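Local coordinates for protein chitooligosaccharide oxidase (Gibberella zeae, PDB 6Y0R) that oxidises the C1 hydroxyl of chitooligosaccharides to the lactone with a bicovalently bound FAD, passing the electrons to molecular oxygen to give hydrogen peroxide, at residues K259-K273 with S369-Y383. Residues are numbered along the deposited sequence; the frame is centred on the assembly and turned at random.
Sequences KGMPAEITMQMGVSK and SHSWWLQMDITGGTY
M269 and M376 face each other as a hydrogen-bonded pair midway along two neighbouring antiparallel strands, 265-272 and 371-378, in the centre of the seven-stranded sheet of this FAD-linked oxidase. M376 N reaches M269 O at 2.7 Å in the carbonyl plane, and M269 N returns a bond to M376 O; V271 and L374 repeat the exchange. One face of the sheet, bearing M267, M269, M376 and I378, packs on F254 of helix 247-260. There V271 CG2 lies beside L374 CD1, both chains pointing the same way. The other face carries Q268, Q375 and D377, the Q375 side chain about 7 Å from the bound FAD. Q268 and D377 run alongside each other, amide and carboxylate planes turned 45° apart. Q268 OE1 sits 2.8 Å from D377 OD1, an acceptor-acceptor approach without a hydrogen bond, while Q268 NE2 binds D279 of the next strand, which helps fix the amide's rotation.

K273 can be traced outward past the end of its strand. CB leads to CG, which is set beside the backbone N (chi1 -78°); K273 CG lies 3.5 Å from W372 NE1, and CD passes the same indole nitrogen more loosely. A bend at chi3 then carries CE to H370 O, and NZ donates to H370 O and to S368 O. The W372 indole, its NE1 bonded to G365 O, receives S272 CA over the face of its six-membered ring in a CH-pi contact. At the far end, K259 O accepts T382 N, and one water donates to K259 O and M261 O while accepting from Y383 N. The Y383 ring turns its edge to G260 O, which lies in the ring plane 3.9 Å from Y383 CD2.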
loop_
_atom_site.group_PDB
_atom_site.type_symbol
_atom_site.label_atom_id
_atom_site.label_comp_id
_atom_site.label_asym_id
_atom_site.label_seq_id
_atom_site.Cartn_x
_atom_site.Cartn_y
_atom_site.Cartn_z
ATOM N N LYS A 259 -20.593 -8.731 -0.317
ATOM C CA LYS A 259 -21.437 -7.564 -0.707
ATOM C C LYS A 259 -22.326 -7.134 0.459
ATOM O O LYS A 259 -22.511 -5.927 0.668
ATOM C CB LYS A 259 -22.334 -7.859 -1.906
ATOM C CG LYS A 259 -21.626 -8.117 -3.208
ATOM C CD LYS A 259 -22.674 -8.242 -4.312
ATOM C CE LYS A 259 -22.128 -8.250 -5.716
ATOM N NZ LYS A 259 -23.095 -8.865 -6.657
ATOM N N GLY A 260 -22.899 -8.085 1.186
ATOM C CA GLY A 260 -23.878 -7.712 2.212
ATOM C C GLY A 260 -23.337 -7.733 3.634
ATOM O O GLY A 260 -24.063 -7.330 4.552
ATOM N N MET A 261 -22.103 -8.159 3.852
ATOM C CA MET A 261 -21.658 -8.484 5.220
ATOM C C MET A 261 -21.408 -7.181 5.982
ATOM O O MET A 261 -21.034 -6.127 5.458
ATOM C CB MET A 261 -20.413 -9.365 5.215
ATOM C CG MET A 261 -19.151 -8.610 4.860
ATOM S SD MET A 261 -17.839 -9.890 4.573
ATOM C CE MET A 261 -16.467 -8.851 4.071
ATOM N N PRO A 262 -21.561 -7.207 7.325
ATOM C CA PRO A 262 -21.347 -6.014 8.128
ATOM C C PRO A 262 -19.928 -5.455 8.018
ATOM O O PRO A 262 -18.985 -6.217 7.735
ATOM C CB PRO A 262 -21.616 -6.451 9.576
ATOM C CG PRO A 262 -22.451 -7.717 9.424
ATOM C CD PRO A 262 -21.973 -8.362 8.135
ATOM N N ALA A 263 -19.812 -4.161 8.302
ATOM C CA ALA A 263 -18.557 -3.388 8.242
ATOM C C ALA A 263 -17.508 -4.001 9.191
ATOM O O ALA A 263 -16.315 -3.810 8.938
ATOM C CB ALA A 263 -18.823 -1.937 8.591
ATOM N N GLU A 264 -17.932 -4.629 10.294
ATOM C CA GLU A 264 -16.997 -5.225 11.281
ATOM C C GLU A 264 -16.149 -6.356 10.690
ATOM O O GLU A 264 -15.198 -6.751 11.398
ATOM C CB GLU A 264 -17.811 -5.768 12.467
ATOM C CG GLU A 264 -18.306 -4.661 13.373
ATOM C CD GLU A 264 -19.465 -3.826 12.844
ATOM O OE1 GLU A 264 -20.228 -4.317 11.972
ATOM O OE2 GLU A 264 -19.578 -2.665 13.293
ATOM N N ILE A 265 -16.491 -6.904 9.502
ATOM C CA ILE A 265 -15.678 -7.981 8.887
ATOM C C ILE A 265 -14.832 -7.387 7.750
ATOM O O ILE A 265 -15.378 -6.718 6.920
ATOM C CB ILE A 265 -16.529 -9.123 8.333
ATOM C CG1 ILE A 265 -17.453 -9.763 9.361
ATOM C CG2 ILE A 265 -15.621 -10.135 7.679
ATOM C CD1 ILE A 265 -18.371 -10.736 8.768
ATOM N N THR A 266 -13.532 -7.655 7.743
ATOM C CA THR A 266 -12.647 -7.481 6.585
ATOM C C THR A 266 -12.015 -8.840 6.331
ATOM O O THR A 266 -11.546 -9.449 7.298
ATOM C CB THR A 266 -11.649 -6.336 6.768
ATOM O OG1 THR A 266 -12.310 -5.077 6.991
ATOM C CG2 THR A 266 -10.747 -6.210 5.557
ATOM N N MET A 267 -12.074 -9.350 5.109
ATOM C CA MET A 267 -11.497 -10.671 4.885
ATOM C C MET A 267 -11.053 -10.830 3.445
ATOM O O MET A 267 -11.409 -9.984 2.569
ATOM C CB MET A 267 -12.473 -11.793 5.250
ATOM C CG MET A 267 -13.686 -11.873 4.424
ATOM S SD MET A 267 -14.689 -13.257 5.161
ATOM C CE MET A 267 -13.414 -14.424 5.573
ATOM N N GLN A 268 -10.277 -11.873 3.257
ATOM C CA GLN A 268 -9.633 -12.150 1.966
ATOM C C GLN A 268 -9.539 -13.657 1.716
ATOM O O GLN A 268 -9.502 -14.443 2.664
ATOM C CB GLN A 268 -8.274 -11.453 1.946
ATOM C CG GLN A 268 -7.340 -12.000 2.988
ATOM C CD GLN A 268 -6.038 -11.231 3.093
ATOM O OE1 GLN A 268 -5.729 -10.338 2.298
ATOM N NE2 GLN A 268 -5.309 -11.525 4.165
ATOM N N MET A 269 -9.398 -13.991 0.444
ATOM C CA MET A 269 -9.181 -15.353 -0.015
ATOM C C MET A 269 -7.727 -15.461 -0.470
ATOM O O MET A 269 -7.331 -14.679 -1.364
ATOM C CB MET A 269 -10.122 -15.700 -1.158
ATOM C CG MET A 269 -9.939 -17.123 -1.640
ATOM S SD MET A 269 -10.624 -18.386 -0.566
ATOM C CE MET A 269 -12.362 -17.970 -0.571
ATOM N N GLY A 270 -6.956 -16.369 0.124
ATOM C CA GLY A 270 -5.597 -16.648 -0.355
ATOM C C GLY A 270 -5.605 -17.851 -1.290
ATOM O O GLY A 270 -6.420 -18.792 -1.065
ATOM N N VAL A 271 -4.809 -17.828 -2.369
ATOM C CA VAL A 271 -4.779 -18.928 -3.370
ATOM C C VAL A 271 -3.316 -19.169 -3.697
ATOM O O VAL A 271 -2.598 -18.194 -3.917
ATOM C CB VAL A 271 -5.593 -18.606 -4.628
ATOM C CG1 VAL A 271 -5.654 -19.833 -5.521
ATOM C CG2 VAL A 271 -7.018 -18.080 -4.314
ATOM N N SER A 272 -2.892 -20.418 -3.731
ATOM C CA SER A 272 -1.557 -20.802 -4.247
ATOM C C SER A 272 -1.686 -22.221 -4.783
ATOM O O SER A 272 -2.806 -22.732 -4.838
ATOM C CB SER A 272 -0.543 -20.745 -3.169
ATOM O OG SER A 272 -0.762 -21.785 -2.215
ATOM N N LYS A 273 -0.574 -22.820 -5.209
ATOM C CA LYS A 273 -0.609 -24.240 -5.596
ATOM C C LYS A 273 -1.098 -25.115 -4.436
ATOM O O LYS A 273 -1.593 -26.199 -4.752
ATOM C CB LYS A 273 0.776 -24.663 -6.057
ATOM C CG LYS A 273 1.072 -24.190 -7.454
ATOM C CD LYS A 273 2.436 -24.637 -7.901
ATOM C CE LYS A 273 3.566 -23.951 -7.185
ATOM N NZ LYS A 273 4.872 -24.390 -7.751
ATOM N N SER A 369 6.407 -24.112 -11.953
ATOM C CA SER A 369 7.488 -24.328 -10.962
ATOM C C SER A 369 7.599 -23.118 -10.029
ATOM O O SER A 369 8.290 -23.214 -8.992
ATOM C CB SER A 369 8.800 -24.569 -11.655
ATOM O OG SER A 369 9.019 -23.540 -12.599
ATOM N N HIS A 370 6.924 -22.018 -10.365
ATOM C CA HIS A 370 7.061 -20.745 -9.606
ATOM C C HIS A 370 6.350 -20.833 -8.261
ATOM O O HIS A 370 5.282 -21.450 -8.240
ATOM C CB HIS A 370 6.497 -19.611 -10.421
ATOM C CG HIS A 370 7.381 -19.220 -11.548
ATOM N ND1 HIS A 370 7.826 -20.131 -12.491
ATOM C CD2 HIS A 370 7.862 -18.025 -11.926
ATOM C CE1 HIS A 370 8.552 -19.505 -13.390
ATOM N NE2 HIS A 370 8.578 -18.218 -13.077
ATOM N N SER A 371 6.897 -20.215 -7.209
ATOM C CA SER A 371 6.224 -20.088 -5.890
ATOM C C SER A 371 5.351 -18.821 -5.942
ATOM O O SER A 371 5.803 -17.731 -5.555
ATOM C CB SER A 371 7.151 -20.134 -4.714
ATOM O OG SER A 371 8.254 -19.294 -4.905
ATOM N N TRP A 372 4.245 -18.946 -6.635
ATOM C CA TRP A 372 3.304 -17.817 -6.823
ATOM C C TRP A 372 2.222 -17.874 -5.742
ATOM O O TRP A 372 1.973 -18.924 -5.171
ATOM C CB TRP A 372 2.717 -17.826 -8.227
ATOM C CG TRP A 372 1.869 -19.018 -8.513
ATOM C CD1 TRP A 372 2.268 -20.186 -9.094
ATOM C CD2 TRP A 372 0.467 -19.172 -8.234
ATOM N NE1 TRP A 372 1.222 -21.073 -9.143
ATOM C CE2 TRP A 372 0.101 -20.471 -8.631
ATOM C CE3 TRP A 372 -0.500 -18.368 -7.630
ATOM C CZ2 TRP A 372 -1.196 -20.963 -8.490
ATOM C CZ3 TRP A 372 -1.783 -18.852 -7.500
ATOM C CH2 TRP A 372 -2.124 -20.138 -7.894
ATOM N N TRP A 373 1.599 -16.739 -5.439
ATOM C CA TRP A 373 0.377 -16.763 -4.589
ATOM C C TRP A 373 -0.448 -15.538 -4.944
ATOM O O TRP A 373 0.063 -14.610 -5.602
ATOM C CB TRP A 373 0.651 -16.786 -3.088
ATOM C CG TRP A 373 1.554 -15.719 -2.570
ATOM C CD1 TRP A 373 2.894 -15.826 -2.378
ATOM C CD2 TRP A 373 1.193 -14.392 -2.133
ATOM N NE1 TRP A 373 3.396 -14.666 -1.860
ATOM C CE2 TRP A 373 2.377 -13.760 -1.716
ATOM C CE3 TRP A 373 0.019 -13.648 -2.159
ATOM C CZ2 TRP A 373 2.411 -12.453 -1.229
ATOM C CZ3 TRP A 373 0.048 -12.334 -1.716
ATOM C CH2 TRP A 373 1.240 -11.741 -1.277
ATOM N N LEU A 374 -1.704 -15.515 -4.518
ATOM C CA LEU A 374 -2.531 -14.313 -4.740
ATOM C C LEU A 374 -3.494 -14.190 -3.576
ATOM O O LEU A 374 -3.690 -15.160 -2.841
ATOM C CB LEU A 374 -3.239 -14.355 -6.085
ATOM C CG LEU A 374 -4.259 -15.470 -6.252
ATOM C CD1 LEU A 374 -5.642 -15.006 -5.815
ATOM C CD2 LEU A 374 -4.279 -15.934 -7.702
ATOM N N GLN A 375 -3.977 -12.972 -3.388
ATOM C CA GLN A 375 -5.038 -12.692 -2.411
ATOM C C GLN A 375 -6.175 -12.037 -3.172
ATOM O O GLN A 375 -5.946 -11.257 -4.123
ATOM C CB GLN A 375 -4.584 -11.792 -1.259
ATOM C CG GLN A 375 -3.429 -12.303 -0.438
ATOM C CD GLN A 375 -2.805 -11.132 0.292
ATOM O OE1 GLN A 375 -2.700 -10.014 -0.233
ATOM N NE2 GLN A 375 -2.417 -11.374 1.526
ATOM N N MET A 376 -7.383 -12.397 -2.802
ATOM C CA MET A 376 -8.595 -11.699 -3.259
ATOM C C MET A 376 -9.297 -11.069 -2.051
ATOM O O MET A 376 -9.837 -11.806 -1.228
ATOM C CB MET A 376 -9.556 -12.648 -3.966
ATOM C CG MET A 376 -10.724 -11.917 -4.517
ATOM S SD MET A 376 -11.794 -12.968 -5.457
ATOM C CE MET A 376 -12.589 -13.858 -4.148
ATOM N N ASP A 377 -9.207 -9.752 -1.929
ATOM C CA ASP A 377 -9.699 -9.004 -0.756
ATOM C C ASP A 377 -11.085 -8.458 -1.095
ATOM O O ASP A 377 -11.235 -7.888 -2.165
ATOM C CB ASP A 377 -8.757 -7.860 -0.400
ATOM C CG ASP A 377 -7.274 -8.197 -0.265
ATOM O OD1 ASP A 377 -6.958 -9.342 0.026
ATOM O OD2 ASP A 377 -6.432 -7.278 -0.517
ATOM N N ILE A 378 -12.039 -8.526 -0.161
ATOM C CA ILE A 378 -13.325 -7.794 -0.338
ATOM C C ILE A 378 -13.094 -6.375 0.168
ATOM O O ILE A 378 -12.855 -6.198 1.399
ATOM C CB ILE A 378 -14.485 -8.506 0.406
ATOM C CG1 ILE A 378 -14.641 -9.935 -0.093
ATOM C CG2 ILE A 378 -15.740 -7.676 0.203
ATOM C CD1 ILE A 378 -15.219 -10.900 0.917
ATOM N N THR A 379 -12.973 -5.388 -0.719
ATOM C CA THR A 379 -12.826 -3.973 -0.313
ATOM C C THR A 379 -14.199 -3.303 -0.199
ATOM O O THR A 379 -14.276 -2.326 0.526
ATOM C CB THR A 379 -11.976 -3.171 -1.307
ATOM O OG1 THR A 379 -12.612 -3.126 -2.583
ATOM C CG2 THR A 379 -10.606 -3.775 -1.465
ATOM N N GLY A 380 -15.191 -3.752 -0.960
ATOM C CA GLY A 380 -16.484 -3.037 -1.068
ATOM C C GLY A 380 -17.623 -3.710 -0.320
ATOM O O GLY A 380 -17.411 -4.423 0.697
ATOM N N GLY A 381 -18.827 -3.468 -0.843
ATOM C CA GLY A 381 -20.081 -3.959 -0.274
ATOM C C GLY A 381 -20.842 -2.799 0.352
ATOM O O GLY A 381 -20.257 -1.736 0.597
ATOM N N THR A 382 -22.117 -3.040 0.584
ATOM C CA THR A 382 -23.053 -2.018 1.090
ATOM C C THR A 382 -22.453 -1.228 2.255
ATOM O O THR A 382 -22.559 0.029 2.233
ATOM C CB THR A 382 -24.337 -2.712 1.530
ATOM O OG1 THR A 382 -24.837 -3.471 0.434
ATOM C CG2 THR A 382 -25.365 -1.691 1.985
ATOM N N TYR A 383 -21.885 -1.906 3.254
ATOM C CA TYR A 383 -21.454 -1.276 4.524
ATOM C C TYR A 383 -19.971 -0.908 4.552
ATOM O O TYR A 383 -19.537 -0.351 5.553
ATOM C CB TYR A 383 -21.846 -2.154 5.712
ATOM C CG TYR A 383 -23.334 -2.335 5.794
ATOM C CD1 TYR A 383 -24.160 -1.276 6.114
ATOM C CD2 TYR A 383 -23.910 -3.534 5.494
ATOM C CE1 TYR A 383 -25.532 -1.439 6.144
ATOM C CE2 TYR A 383 -25.279 -3.735 5.556
ATOM C CZ TYR A 383 -26.096 -2.657 5.846
ATOM O OH TYR A 383 -27.479 -2.828 5.878
HETATM O O HOH W 1 -21.649 -4.848 3.119
HETATM O O HOH W 2 2.006 -21.611 -5.528
#